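Local coordinates for protein putative peptidase M23 (Pseudomonas aeruginosa PAO1, PDB 2HSI) that is a putative zinc metallopeptidase of family M23 that binds one zinc ion and probably acts as an endopeptidase, at residues A[29-34]-A[150-155]; A[213-216]-A[222-225]; A[260-265]-A[275-280]. All blocks are in the same frame, centred on the assembly; numbering follows the deposited sequence.

Overall arrangement
The three contacts follow one another along the chain, and each closes before the next opens. Contact 1 brings helix 26-31, near the N-terminus, against the loop after helix 127-141. Contact 2 lies within the hairpin of strands 213-219 and 222-229. Contact 3 sets strand 260-266, which carries the zinc ligand His261, against helix 273-277. Strands 222-229 and 260-266 are neighbours in one antiparallel sheet, so contacts 2 and 3 share it, their centres about 12 Å apart. Contacts 1 and 3 have centres about 10 Å apart and meet at Leu154 and Phe276. Those of contacts 1 and 2 are about 17 Å apart, and Leu154 packs on Phe222. Contact 1 is a small apolar meeting point beside the zinc-binding part.

Contact 1. Residues A[29-34]-A[150-155]; sequences RLLNKP and SNLMLD
Leu30 and Met153 mark the closest backbone approach, with their CA atoms 7.9 Å apart, as the end of helix 26-31 faces the irregular segment 150-155. The gap is bridged by apolar side chains. CD2 of Leu30 lies 3.7 Å from CG of Met153, and CB of Met153 is equally near. The two side chains cross at about a right angle. Met153 runs out extended from its backbone. Its CG, opposite the backbone N (chi1 -174°), comes beside CB against the leucine methyl. Its SD is a more distant neighbour.

Leu31 makes the second touch. Its CD1 meets CB of Leu152 at 3.8 Å and CD1 of the same residue a little further off. These side chains also cross at roughly a right angle. Leu31 is buried, and it also packs on Val41 and on Ile275 and Phe276 of helix 273-277. It thus sits where the N-terminal part of the chain meets the zinc-binding M23 part. The helix ends here: Asn32 leaves helical geometry and centres an inverse gamma turn, with a weak bond from Lys33 N to Leu31 O. Lys33 folds back, and its NZ donates to Arg29 O at 3.1 Å.

Within 150-155, the amide of Asn151 braces the backbone. Its ND2 donates to Met153 O at 2.8 Å, nearly straight at 171°. The acceptor lies close to the amide plane, while the donor is tilted from the plane of the Met153 carbonyl. Asn151 ND2 also bonds to Pro196 O.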
# COMPACT_ATOMS: atom_id res chain seq x y z
N ARG A 29 12.80 -12.51 3.35
CA ARG A 29 13.91 -12.09 2.48
C ARG A 29 13.48 -11.02 1.48
O ARG A 29 14.26 -10.12 1.14
CB ARG A 29 14.51 -13.31 1.77
CG ARG A 29 15.90 -13.09 1.18
CD ARG A 29 16.95 -12.78 2.26
NE ARG A 29 18.23 -12.38 1.68
CZ ARG A 29 19.30 -12.00 2.38
NH1 ARG A 29 19.26 -11.96 3.71
NH2 ARG A 29 20.41 -11.66 1.75
N LEU A 30 12.24 -11.10 1.01
CA LEU A 30 11.70 -10.14 0.05
C LEU A 30 11.29 -8.81 0.68
O LEU A 30 11.63 -7.74 0.19
CB LEU A 30 10.51 -10.76 -0.69
CG LEU A 30 9.92 -9.97 -1.86
CD1 LEU A 30 10.66 -10.28 -3.16
CD2 LEU A 30 8.45 -10.30 -2.00
N LEU A 31 10.55 -8.88 1.78
CA LEU A 31 9.88 -7.70 2.32
C LEU A 31 10.63 -6.95 3.40
O LEU A 31 10.35 -5.79 3.62
CB LEU A 31 8.47 -8.05 2.81
CG LEU A 31 7.49 -8.51 1.71
CD1 LEU A 31 6.09 -8.67 2.28
CD2 LEU A 31 7.49 -7.56 0.49
N ASN A 32 11.58 -7.60 4.08
CA ASN A 32 12.34 -6.91 5.13
C ASN A 32 13.38 -5.95 4.55
O ASN A 32 14.55 -6.31 4.37
CB ASN A 32 12.99 -7.89 6.11
CG ASN A 32 13.41 -7.23 7.40
OD1 ASN A 32 12.67 -6.44 7.99
ND2 ASN A 32 14.61 -7.56 7.87
N LYS A 33 12.93 -4.74 4.24
CA LYS A 33 13.80 -3.65 3.78
C LYS A 33 13.56 -2.45 4.70
O LYS A 33 12.88 -1.48 4.30
CB LYS A 33 13.49 -3.27 2.32
CG LYS A 33 13.43 -4.42 1.32
CD LYS A 33 14.76 -5.18 1.20
CE LYS A 33 14.67 -6.22 0.08
NZ LYS A 33 15.54 -7.40 0.32
N PRO A 34 14.07 -2.52 5.95
CA PRO A 34 13.70 -1.47 6.90
C PRO A 34 14.53 -0.19 6.74
O PRO A 34 15.56 -0.01 7.39
CB PRO A 34 13.90 -2.13 8.27
CG PRO A 34 14.88 -3.24 8.04
CD PRO A 34 14.96 -3.52 6.57
N SER A 150 -4.24 -11.79 -0.15
CA SER A 150 -4.13 -12.99 -0.99
C SER A 150 -2.67 -13.34 -1.28
O SER A 150 -2.30 -14.51 -1.30
CB SER A 150 -4.92 -12.81 -2.29
OG SER A 150 -4.22 -11.99 -3.23
N ASN A 151 -1.86 -12.30 -1.48
CA ASN A 151 -0.43 -12.44 -1.72
C ASN A 151 0.30 -11.20 -1.26
O ASN A 151 -0.21 -10.08 -1.44
CB ASN A 151 -0.12 -12.72 -3.20
CG ASN A 151 -0.89 -11.79 -4.15
OD1 ASN A 151 -2.12 -11.78 -4.16
ND2 ASN A 151 -0.16 -11.05 -4.96
N LEU A 152 1.47 -11.38 -0.65
CA LEU A 152 2.25 -10.25 -0.19
C LEU A 152 3.26 -9.82 -1.23
O LEU A 152 3.58 -8.64 -1.34
CB LEU A 152 2.95 -10.54 1.14
CG LEU A 152 2.10 -10.87 2.38
CD1 LEU A 152 3.04 -11.10 3.56
CD2 LEU A 152 1.08 -9.79 2.70
N MET A 153 3.75 -10.78 -2.01
CA MET A 153 4.51 -10.46 -3.21
C MET A 153 3.50 -10.11 -4.29
O MET A 153 2.65 -10.93 -4.66
CB MET A 153 5.41 -11.61 -3.67
CG MET A 153 6.31 -11.22 -4.85
SD MET A 153 7.48 -12.48 -5.41
CE MET A 153 8.48 -11.52 -6.54
N LEU A 154 3.60 -8.88 -4.78
CA LEU A 154 2.60 -8.31 -5.69
C LEU A 154 3.00 -8.44 -7.14
O LEU A 154 4.19 -8.41 -7.47
CB LEU A 154 2.37 -6.84 -5.35
CG LEU A 154 1.88 -6.50 -3.94
CD1 LEU A 154 1.69 -5.00 -3.76
CD2 LEU A 154 0.60 -7.25 -3.63
N ASP A 155 2.00 -8.59 -8.01
CA ASP A 155 2.24 -8.52 -9.44
C ASP A 155 2.39 -7.07 -9.84
O ASP A 155 1.78 -6.19 -9.22
CB ASP A 155 1.07 -9.10 -10.23
CG ASP A 155 0.89 -10.58 -10.02
OD1 ASP A 155 1.84 -11.27 -9.60
OD2 ASP A 155 -0.23 -11.06 -10.29

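Contact 2. Residues A[213-216]-A[222-225]; sequences TVFV and FISM
Val216 and Ser224 form an antiparallel hydrogen-bonded pair, and each uses both its backbone N and O. Val216 N donates to Ser224 O at 2.8 Å, almost straight at 172°. Ser224 N returns a bond to Val216 O at 2.9 Å, more bent at 150°. CA-H contacts add to this: Ile223 to Val216 O, Phe215 to Ser224 O and Met225 to Val214 O. These strands are the two arms of a beta hairpin, 213-219 and 222-229, in the antiparallel sheet of the M23 domain. The next pair, Phe215 and Met225, is non-hydrogen-bonded, its CA atoms 4.4 Å apart. Backbone bonds of Phe215 instead run to Ile202 and Leu203 of strand 199-207. Others join Thr213 with Gly205, Val214 with Phe226 and Ile223 with Ser265.

Met225 CG sits over one face of the Phe215 ring, 3.7 Å from its centroid, in a CH-pi contact. The sulfur is oblique to the ring, a looser Met-aromatic contact. Met225 bends at chi2 (-81°) and again at chi3, bringing CE to 3.8 Å from Thr213 CG2. The polar ends are met outside the two segments. Thr213 OG1 bonds to Gly211 O. Ser224 OG is shared between His218 NE2 and Trp262 NE1.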
# COMPACT_ATOMS: atom_id res chain seq x y z
N THR A 213 -9.17 8.03 -9.93
CA THR A 213 -8.39 7.41 -8.88
C THR A 213 -9.17 6.24 -8.35
O THR A 213 -10.37 6.35 -8.16
CB THR A 213 -8.09 8.41 -7.74
OG1 THR A 213 -7.41 9.55 -8.27
CG2 THR A 213 -7.22 7.79 -6.62
N VAL A 214 -8.48 5.11 -8.13
CA VAL A 214 -9.09 3.93 -7.54
C VAL A 214 -8.22 3.36 -6.41
O VAL A 214 -7.01 3.25 -6.56
CB VAL A 214 -9.45 2.85 -8.63
CG1 VAL A 214 -8.23 2.43 -9.46
CG2 VAL A 214 -10.15 1.65 -8.00
N PHE A 215 -8.84 3.06 -5.27
CA PHE A 215 -8.16 2.42 -4.14
C PHE A 215 -8.67 0.99 -3.99
O PHE A 215 -9.88 0.76 -3.93
CB PHE A 215 -8.50 3.13 -2.83
CG PHE A 215 -7.81 4.46 -2.62
CD1 PHE A 215 -6.95 4.64 -1.55
CD2 PHE A 215 -8.08 5.55 -3.44
CE1 PHE A 215 -6.36 5.87 -1.30
CE2 PHE A 215 -7.47 6.78 -3.21
CZ PHE A 215 -6.61 6.93 -2.15
N VAL A 216 -7.73 0.04 -3.88
CA VAL A 216 -8.02 -1.37 -3.64
C VAL A 216 -7.46 -1.84 -2.29
O VAL A 216 -6.23 -1.79 -2.05
CB VAL A 216 -7.47 -2.28 -4.77
CG1 VAL A 216 -7.78 -3.74 -4.50
CG2 VAL A 216 -8.03 -1.87 -6.13
N PHE A 222 -3.25 -2.88 4.02
CA PHE A 222 -2.41 -3.10 2.85
C PHE A 222 -3.23 -2.68 1.65
O PHE A 222 -4.18 -3.35 1.27
CB PHE A 222 -2.05 -4.59 2.76
CG PHE A 222 -1.04 -4.94 1.69
CD1 PHE A 222 -0.05 -4.04 1.29
CD2 PHE A 222 -1.03 -6.23 1.14
CE1 PHE A 222 0.89 -4.40 0.33
CE2 PHE A 222 -0.09 -6.60 0.18
CZ PHE A 222 0.87 -5.69 -0.22
N ILE A 223 -2.87 -1.54 1.06
CA ILE A 223 -3.74 -0.85 0.08
C ILE A 223 -2.96 -0.42 -1.16
O ILE A 223 -1.88 0.19 -1.05
CB ILE A 223 -4.47 0.36 0.77
CG1 ILE A 223 -5.52 -0.13 1.79
CG2 ILE A 223 -5.11 1.33 -0.27
CD1 ILE A 223 -5.98 0.90 2.79
N SER A 224 -3.50 -0.72 -2.35
CA SER A 224 -2.99 -0.13 -3.60
C SER A 224 -3.87 1.03 -4.04
O SER A 224 -5.10 0.97 -3.94
CB SER A 224 -2.93 -1.16 -4.73
OG SER A 224 -1.87 -2.09 -4.52
N MET A 225 -3.24 2.09 -4.52
CA MET A 225 -3.95 3.21 -5.12
C MET A 225 -3.41 3.42 -6.52
O MET A 225 -2.20 3.27 -6.76
CB MET A 225 -3.79 4.47 -4.25
CG MET A 225 -4.45 5.75 -4.81
SD MET A 225 -3.45 6.59 -6.07
CE MET A 225 -3.58 8.29 -5.51

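Contact 3. Residues A[260-265]-A[275-280]; sequences MHWNVS and IFIGAF. With ZN (zinc ion), chain C.
Trp262 and Val264 point from strand 260-266 toward helix 273-277, and Ile277 and Phe276 answer them. Ile277 CG2 meets the edge of the Trp262 ring, close to its plane, 3.7 Å from CH2. The two side chains slide past each other in opposite directions. Ile277 holds CG1 between its backbone N and carbonyl carbon (chi1 63°), which turns CG2 toward the indole. Trp262 stretches away from the strand with CG opposite its backbone N (chi1 176°), and its six-membered ring reaches the helix.

Val264 CG1 lies 3.7 Å from Phe276 CE2, and its approach to that ring is off-centre and oblique. Val264 CG2 sits over one face of the Trp262 ring, toward its rim, and Phe226 stacks on the indole.

The neighbouring His261 points elsewhere and binds zinc through ND1 at 2.1 Å. His180, Asp184 and His259 complete the metal site. NE2 of His261 donates to Asn263 OD1 at 2.8 Å, from above the amide carbonyl plane, and this bond probably steadies the ring. The strand therefore has an apolar side packed on the helix and a polar side that supplies one zinc ligand, His261, with Asn263 as a second-shell partner well placed to steady it.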
# COMPACT_ATOMS: atom_id res chain seq x y z
N MET A 260 0.99 6.53 -15.54
CA MET A 260 0.67 5.35 -14.74
C MET A 260 1.34 5.47 -13.35
O MET A 260 2.54 5.29 -13.22
CB MET A 260 1.14 4.11 -15.50
CG MET A 260 1.10 2.80 -14.73
SD MET A 260 -0.49 2.43 -14.01
CE MET A 260 0.02 1.30 -12.71
N HIS A 261 0.54 5.82 -12.34
CA HIS A 261 1.05 5.98 -10.98
C HIS A 261 0.41 4.96 -10.03
O HIS A 261 -0.81 4.84 -9.97
CB HIS A 261 0.82 7.41 -10.47
CG HIS A 261 1.39 7.68 -9.10
ND1 HIS A 261 2.62 8.27 -8.91
CD2 HIS A 261 0.89 7.44 -7.87
CE1 HIS A 261 2.86 8.37 -7.61
NE2 HIS A 261 1.82 7.87 -6.96
N TRP A 262 1.27 4.27 -9.28
CA TRP A 262 0.86 3.24 -8.32
C TRP A 262 1.42 3.56 -6.93
O TRP A 262 2.64 3.66 -6.75
CB TRP A 262 1.34 1.87 -8.81
CG TRP A 262 1.09 0.68 -7.88
CD1 TRP A 262 0.04 0.50 -7.03
CD2 TRP A 262 1.89 -0.51 -7.78
NE1 TRP A 262 0.14 -0.72 -6.40
CE2 TRP A 262 1.27 -1.35 -6.84
CE3 TRP A 262 3.08 -0.93 -8.39
CZ2 TRP A 262 1.79 -2.60 -6.49
CZ3 TRP A 262 3.60 -2.17 -8.04
CH2 TRP A 262 2.96 -2.99 -7.09
N ASN A 263 0.52 3.73 -5.96
CA ASN A 263 0.88 3.84 -4.54
C ASN A 263 0.63 2.54 -3.82
O ASN A 263 -0.37 1.88 -4.11
CB ASN A 263 0.06 4.92 -3.83
CG ASN A 263 0.44 6.33 -4.26
OD1 ASN A 263 1.60 6.61 -4.51
ND2 ASN A 263 -0.55 7.21 -4.33
N VAL A 264 1.52 2.18 -2.90
CA VAL A 264 1.27 1.08 -1.96
C VAL A 264 1.36 1.63 -0.55
O VAL A 264 2.32 2.31 -0.20
CB VAL A 264 2.26 -0.11 -2.13
CG1 VAL A 264 2.10 -1.13 -0.98
CG2 VAL A 264 2.04 -0.80 -3.46
N SER A 265 0.34 1.35 0.26
CA SER A 265 0.29 1.80 1.63
C SER A 265 0.21 0.61 2.58
O SER A 265 -0.40 -0.42 2.27
CB SER A 265 -0.89 2.75 1.82
OG SER A 265 -0.90 3.39 3.10
N ILE A 275 9.61 -2.79 -3.71
CA ILE A 275 9.89 -3.82 -2.69
C ILE A 275 9.01 -5.07 -2.92
O ILE A 275 9.50 -6.20 -2.92
CB ILE A 275 9.68 -3.25 -1.26
CG1 ILE A 275 10.71 -2.15 -0.97
CG2 ILE A 275 9.73 -4.36 -0.16
CD1 ILE A 275 10.44 -1.37 0.29
N PHE A 276 7.73 -4.82 -3.18
CA PHE A 276 6.72 -5.87 -3.32
C PHE A 276 6.79 -6.65 -4.64
O PHE A 276 6.29 -7.76 -4.72
CB PHE A 276 5.33 -5.27 -3.13
CG PHE A 276 5.13 -4.65 -1.78
CD1 PHE A 276 4.64 -5.41 -0.72
CD2 PHE A 276 5.47 -3.32 -1.56
CE1 PHE A 276 4.47 -4.85 0.53
CE2 PHE A 276 5.31 -2.76 -0.31
CZ PHE A 276 4.80 -3.53 0.74
N ILE A 277 7.39 -6.05 -5.66
CA ILE A 277 7.54 -6.73 -6.95
C ILE A 277 8.94 -7.33 -7.12
O ILE A 277 9.22 -7.98 -8.13
CB ILE A 277 7.14 -5.80 -8.16
CG1 ILE A 277 8.07 -4.58 -8.26
CG2 ILE A 277 5.65 -5.37 -8.05
CD1 ILE A 277 7.78 -3.66 -9.45
N GLY A 278 9.79 -7.12 -6.12
CA GLY A 278 11.17 -7.63 -6.12
C GLY A 278 12.20 -6.73 -6.80
O GLY A 278 13.20 -7.23 -7.32
N ALA A 279 11.97 -5.42 -6.77
CA ALA A 279 12.80 -4.47 -7.51
C ALA A 279 13.46 -3.36 -6.67
O ALA A 279 13.80 -2.29 -7.19
CB ALA A 279 12.00 -3.86 -8.67
N PHE A 280 13.63 -3.61 -5.37
CA PHE A 280 14.41 -2.76 -4.46
C PHE A 280 15.88 -3.19 -4.61
O PHE A 280 16.16 -4.38 -4.44
CB PHE A 280 13.89 -2.97 -3.02
CG PHE A 280 14.60 -2.16 -1.97
CD1 PHE A 280 15.74 -2.66 -1.33
CD2 PHE A 280 14.11 -0.92 -1.57
CE1 PHE A 280 16.40 -1.91 -0.34
CE2 PHE A 280 14.75 -0.18 -0.58
CZ PHE A 280 15.90 -0.67 0.03
ZN ZN C . 3.99 8.91 -10.37